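Local structure of enoyl-CoA hydratase/isomerase family protein (4FN7) at residues 3-8 / 28-33; 15-20 / 50-55. The protein probably catalyses the hydration of unsaturated acyl-CoA thioesters in lipid metabolism, as a trimeric member of the crotonase superfamily. One frame throughout, in Å; residues are numbered along the deposited sequence.

Contact 1 of 2, residues 3-8 / 28-33; sequences DPVSYT and PAMQQA
V5, the first residue of edge strand 5-10 in the crotonase-fold sheet, and P4 just before it pack against M30 and A33 in the first turns of helix 28-44. This is the end of a helix-on-sheet layer, and it is wholly apolar: no hydrogen bond passes between the two segments. The tight part centres on V5. Its CG2 methyl lies 3.5 Å from M30 SD and, on the helix's next turn, 3.6 Å from the CB of A33. With CG1 of V5 anti to the backbone N (chi1 176°), CG2 takes the place beside that N and faces the helix, while the CG1 branch turns to I16 of the adjoining strand. The small methyl of A33 lets the strand come close, the CA atoms of V5 and A33 being 5.8 Å apart. Further along, V5 also meets L34 and A37 of the same helix. The contact is looser at P4, toward the surface, where the ring carbon CG stands 4.0 Å from A33 CB and A29, exposed to solvent, contributes little beyond its carbonyl oxygen. M30 bridges the two parts. Its side chain is bent at chi2 (68°) and chi3 (85°), crosses that of V5 at about a right angle, and ends with the methyl CE resting 3.9 Å from CB of P4.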
loop_
_atom_site.group_PDB
_atom_site.type_symbol
_atom_site.label_atom_id
_atom_site.label_comp_id
_atom_site.label_asym_id
_atom_site.label_seq_id
_atom_site.Cartn_x
_atom_site.Cartn_y
_atom_site.Cartn_z
ATOM N N ASP A 3 -19.046 -30.674 16.502
ATOM C CA ASP A 3 -19.270 -29.291 16.894
ATOM C C ASP A 3 -18.024 -28.495 16.566
ATOM O O ASP A 3 -17.170 -28.284 17.423
ATOM C CB ASP A 3 -19.589 -29.200 18.384
ATOM C CG ASP A 3 -20.898 -29.873 18.735
ATOM O OD1 ASP A 3 -21.962 -29.275 18.473
ATOM O OD2 ASP A 3 -20.868 -31.001 19.263
ATOM N N PRO A 4 -17.914 -28.066 15.307
ATOM C CA PRO A 4 -16.665 -27.497 14.801
ATOM C C PRO A 4 -16.344 -26.096 15.308
ATOM O O PRO A 4 -15.223 -25.649 15.110
ATOM C CB PRO A 4 -16.878 -27.491 13.283
ATOM C CG PRO A 4 -18.361 -27.408 13.117
ATOM C CD PRO A 4 -18.924 -28.224 14.247
ATOM N N VAL A 5 -17.298 -25.422 15.945
ATOM C CA VAL A 5 -17.039 -24.104 16.507
ATOM C C VAL A 5 -17.527 -24.019 17.943
ATOM O O VAL A 5 -18.640 -24.436 18.255
ATOM C CB VAL A 5 -17.732 -23.000 15.693
ATOM C CG1 VAL A 5 -17.536 -21.644 16.360
ATOM C CG2 VAL A 5 -17.199 -22.974 14.277
ATOM N N SER A 6 -16.693 -23.481 18.823
ATOM C CA SER A 6 -17.130 -23.211 20.186
ATOM C C SER A 6 -17.283 -21.712 20.391
ATOM O O SER A 6 -16.556 -20.912 19.795
ATOM C CB SER A 6 -16.149 -23.784 21.203
ATOM O OG SER A 6 -14.911 -23.106 21.147
ATOM N N TYR A 7 -18.245 -21.347 21.232
ATOM C CA TYR A 7 -18.506 -19.959 21.586
ATOM C C TYR A 7 -18.445 -19.816 23.096
ATOM O O TYR A 7 -19.136 -20.534 23.815
ATOM C CB TYR A 7 -19.885 -19.527 21.091
ATOM C CG TYR A 7 -20.277 -18.158 21.589
ATOM C CD1 TYR A 7 -19.866 -17.021 20.918
ATOM C CD2 TYR A 7 -21.056 -18.002 22.730
ATOM C CE1 TYR A 7 -20.209 -15.765 21.367
ATOM C CE2 TYR A 7 -21.405 -16.744 23.186
ATOM C CZ TYR A 7 -20.979 -15.629 22.494
ATOM O OH TYR A 7 -21.308 -14.367 22.922
ATOM N N THR A 8 -17.631 -18.877 23.567
ATOM C CA THR A 8 -17.465 -18.642 24.993
ATOM C C THR A 8 -17.407 -17.149 25.254
ATOM O O THR A 8 -16.551 -16.451 24.720
ATOM C CB THR A 8 -16.165 -19.278 25.508
ATOM O OG1 THR A 8 -16.083 -20.634 25.051
ATOM C CG2 THR A 8 -16.120 -19.246 27.027
ATOM N N PRO A 28 -19.776 -25.853 4.245
ATOM C CA PRO A 28 -21.100 -25.406 4.693
ATOM C C PRO A 28 -21.319 -25.559 6.194
ATOM O O PRO A 28 -21.852 -24.641 6.819
ATOM C CB PRO A 28 -22.059 -26.316 3.923
ATOM C CG PRO A 28 -21.295 -26.738 2.720
ATOM C CD PRO A 28 -19.853 -26.801 3.119
ATOM N N ALA A 29 -20.918 -26.690 6.766
ATOM C CA ALA A 29 -21.118 -26.922 8.193
ATOM C C ALA A 29 -20.336 -25.923 9.050
ATOM O O ALA A 29 -20.866 -25.365 10.021
ATOM C CB ALA A 29 -20.740 -28.348 8.557
ATOM N N MET A 30 -19.077 -25.694 8.692
ATOM C CA MET A 30 -18.243 -24.759 9.435
ATOM C C MET A 30 -18.774 -23.336 9.295
ATOM O O MET A 30 -18.794 -22.572 10.263
ATOM C CB MET A 30 -16.784 -24.839 8.974
ATOM C CG MET A 30 -15.861 -23.832 9.644
ATOM S SD MET A 30 -15.604 -24.156 11.402
ATOM C CE MET A 30 -14.257 -25.334 11.310
ATOM N N GLN A 31 -19.206 -22.972 8.093
ATOM C CA GLN A 31 -19.751 -21.632 7.881
ATOM C C GLN A 31 -21.021 -21.424 8.705
ATOM O O GLN A 31 -21.219 -20.367 9.309
ATOM C CB GLN A 31 -20.030 -21.384 6.402
ATOM C CG GLN A 31 -18.779 -21.303 5.543
ATOM C CD GLN A 31 -19.115 -21.041 4.095
ATOM O OE1 GLN A 31 -20.202 -20.558 3.784
ATOM N NE2 GLN A 31 -18.191 -21.371 3.196
ATOM N N GLN A 32 -21.884 -22.433 8.725
ATOM C CA GLN A 32 -23.095 -22.353 9.520
ATOM C C GLN A 32 -22.755 -22.175 11.000
ATOM O O GLN A 32 -23.358 -21.347 11.691
ATOM C CB GLN A 32 -23.938 -23.609 9.314
ATOM C CG GLN A 32 -25.255 -23.589 10.059
ATOM C CD GLN A 32 -26.057 -24.850 9.841
ATOM O OE1 GLN A 32 -25.571 -25.811 9.245
ATOM N NE2 GLN A 32 -27.295 -24.855 10.321
ATOM N N ALA A 33 -21.782 -22.943 11.484
ATOM C CA ALA A 33 -21.397 -22.888 12.890
ATOM C C ALA A 33 -20.766 -21.545 13.239
ATOM O O ALA A 33 -21.025 -20.991 14.310
ATOM C CB ALA A 33 -20.459 -24.035 13.235
#

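Contact 2 of 2, residues 15-20 / 50-55; sequences VISMDD and VITGNG
The two parallel strands of a beta-alpha-beta unit, 13-18 and 48-52, run side by side here, joined in the chain through helix 28-44; the axes of their short segments lie 4.7 Å apart. Three backbone hydrogen bonds hold them: I16 N to V50 O (2.7 Å), T52 N to I16 O (2.8 Å) and M18 N to T52 O (2.9 Å). I16 and I51 turn to the face covered by helix 28-44, CB of I16 meeting CG1 of I51 at 4.1 Å. The M18 chain, bent at chi3, brings CE to 3.6 Å from T52 O and against CG2 of I51. On the other face S17 OG lies 2.8 Å from T52 OG1, a probable hydrogen bond whose proton has another acceptor within reach. T52 OG1 sits between its own N and carbonyl carbon (chi1 89°), from where it donates to G53 O in the carbonyl plane. Beyond the strands, N54 ND2 donates to D19 OD1 over 3.0 Å. The bond is straight at the donor (169°) and lies in the amide plane, yet it reaches the oxygen from above the carboxylate, the two planes standing 85° apart. OD1 of D19 also receives G21 N, and OD1 of N54 receives the backbone N-H groups of R56 and V57. The polar side chains thus tie together the loops leaving both strands, carrying the pairing past the last backbone bond.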
loop_
_atom_site.group_PDB
_atom_site.type_symbol
_atom_site.label_atom_id
_atom_site.label_comp_id
_atom_site.label_asym_id
_atom_site.label_seq_id
_atom_site.Cartn_x
_atom_site.Cartn_y
_atom_site.Cartn_z
ATOM N N VAL A 15 -15.056 -15.412 22.653
ATOM C CA VAL A 15 -14.030 -16.195 21.979
ATOM C C VAL A 15 -14.701 -17.281 21.159
ATOM O O VAL A 15 -15.441 -18.111 21.687
ATOM C CB VAL A 15 -13.044 -16.827 22.974
ATOM C CG1 VAL A 15 -11.945 -17.575 22.228
ATOM C CG2 VAL A 15 -12.453 -15.751 23.874
ATOM N N ILE A 16 -14.443 -17.249 19.856
ATOM C CA ILE A 16 -15.012 -18.185 18.905
ATOM C C ILE A 16 -13.857 -19.018 18.367
ATOM O O ILE A 16 -12.921 -18.485 17.771
ATOM C CB ILE A 16 -15.708 -17.413 17.762
ATOM C CG1 ILE A 16 -16.888 -16.594 18.313
ATOM C CG2 ILE A 16 -16.139 -18.347 16.637
ATOM C CD1 ILE A 16 -17.585 -15.730 17.260
ATOM N N SER A 17 -13.893 -20.321 18.613
ATOM C CA SER A 17 -12.772 -21.183 18.261
ATOM C C SER A 17 -13.179 -22.253 17.270
ATOM O O SER A 17 -14.134 -23.003 17.503
ATOM C CB SER A 17 -12.192 -21.841 19.512
ATOM O OG SER A 17 -11.486 -20.896 20.289
ATOM N N MET A 18 -12.437 -22.320 16.165
ATOM C CA MET A 18 -12.641 -23.346 15.157
ATOM C C MET A 18 -11.802 -24.570 15.479
ATOM O O MET A 18 -10.582 -24.472 15.649
ATOM C CB MET A 18 -12.229 -22.821 13.778
ATOM C CG MET A 18 -13.083 -21.682 13.247
ATOM S SD MET A 18 -12.536 -21.146 11.610
ATOM C CE MET A 18 -10.978 -20.359 12.020
ATOM N N ASP A 19 -12.451 -25.725 15.568
ATOM C CA ASP A 19 -11.726 -26.984 15.636
ATOM C C ASP A 19 -12.605 -28.116 15.150
ATOM O O ASP A 19 -13.387 -28.669 15.918
ATOM C CB ASP A 19 -11.245 -27.277 17.057
ATOM C CG ASP A 19 -10.454 -28.564 17.142
ATOM O OD1 ASP A 19 -10.150 -29.145 16.077
ATOM O OD2 ASP A 19 -10.128 -28.997 18.260
ATOM N N ASP A 20 -12.492 -28.459 13.872
ATOM C CA ASP A 20 -13.267 -29.573 13.347
ATOM C C ASP A 20 -12.487 -30.879 13.432
ATOM O O ASP A 20 -12.897 -31.885 12.865
ATOM C CB ASP A 20 -13.743 -29.303 11.912
ATOM C CG ASP A 20 -12.621 -29.359 10.894
ATOM O OD1 ASP A 20 -11.437 -29.361 11.288
ATOM O OD2 ASP A 20 -12.940 -29.379 9.685
ATOM N N VAL A 50 -12.897 -12.480 19.520
ATOM C CA VAL A 50 -11.669 -13.175 19.187
ATOM C C VAL A 50 -12.060 -14.433 18.435
ATOM O O VAL A 50 -12.910 -15.196 18.887
ATOM C CB VAL A 50 -10.890 -13.570 20.443
ATOM C CG1 VAL A 50 -9.697 -14.450 20.074
ATOM C CG2 VAL A 50 -10.446 -12.337 21.199
ATOM N N ILE A 51 -11.451 -14.638 17.274
ATOM C CA ILE A 51 -11.658 -15.855 16.500
ATOM C C ILE A 51 -10.337 -16.607 16.406
ATOM O O ILE A 51 -9.319 -16.034 16.003
ATOM C CB ILE A 51 -12.216 -15.549 15.091
ATOM C CG1 ILE A 51 -13.621 -14.945 15.215
ATOM C CG2 ILE A 51 -12.251 -16.814 14.243
ATOM C CD1 ILE A 51 -14.144 -14.335 13.931
ATOM N N THR A 52 -10.352 -17.884 16.775
ATOM C CA THR A 52 -9.139 -18.697 16.774
ATOM C C THR A 52 -9.305 -19.927 15.900
ATOM O O THR A 52 -10.425 -20.298 15.544
ATOM C CB THR A 52 -8.776 -19.205 18.196
ATOM O OG1 THR A 52 -9.427 -20.460 18.455
ATOM C CG2 THR A 52 -9.169 -18.188 19.276
ATOM N N GLY A 53 -8.181 -20.554 15.560
ATOM C CA GLY A 53 -8.192 -21.885 14.981
ATOM C C GLY A 53 -7.941 -22.934 16.050
ATOM O O GLY A 53 -8.269 -22.736 17.232
ATOM N N ASN A 54 -7.381 -24.066 15.642
ATOM C CA ASN A 54 -7.023 -25.119 16.587
ATOM C C ASN A 54 -5.506 -25.226 16.766
ATOM O O ASN A 54 -4.778 -24.291 16.444
ATOM C CB ASN A 54 -7.684 -26.467 16.231
ATOM C CG ASN A 54 -7.163 -27.079 14.926
ATOM O OD1 ASN A 54 -6.130 -26.675 14.390
ATOM N ND2 ASN A 54 -7.879 -28.089 14.427
ATOM N N GLY A 55 -5.025 -26.350 17.285
ATOM C CA GLY A 55 -3.602 -26.500 17.543
ATOM C C GLY A 55 -2.760 -26.726 16.301
ATOM O O GLY A 55 -1.527 -26.683 16.355
#

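Overall arrangement
Contacts 1 and 2 have centres about 9 Å apart and lie on the same side of the chain's centre. Their segments alternate along the sequence: 3-8, 15-20, 28-33, then 50-55. Strands 5-10 and 13-18 are antiparallel neighbours at the edge of the mixed sheet, with 48-52 next in order; helix 28-44 packs on strands 5-10 and 13-18 and connects 13-18 to 48-52. Direct bridges between the contacts include P4 O to D19 N and T8 O to V15 N, each a probable hydrogen bond of 2.8 Å. Contact 1 thus closes the sheet's edge against the helix, while contact 2, mostly buried, pairs strand 13-18 with the next strand inward.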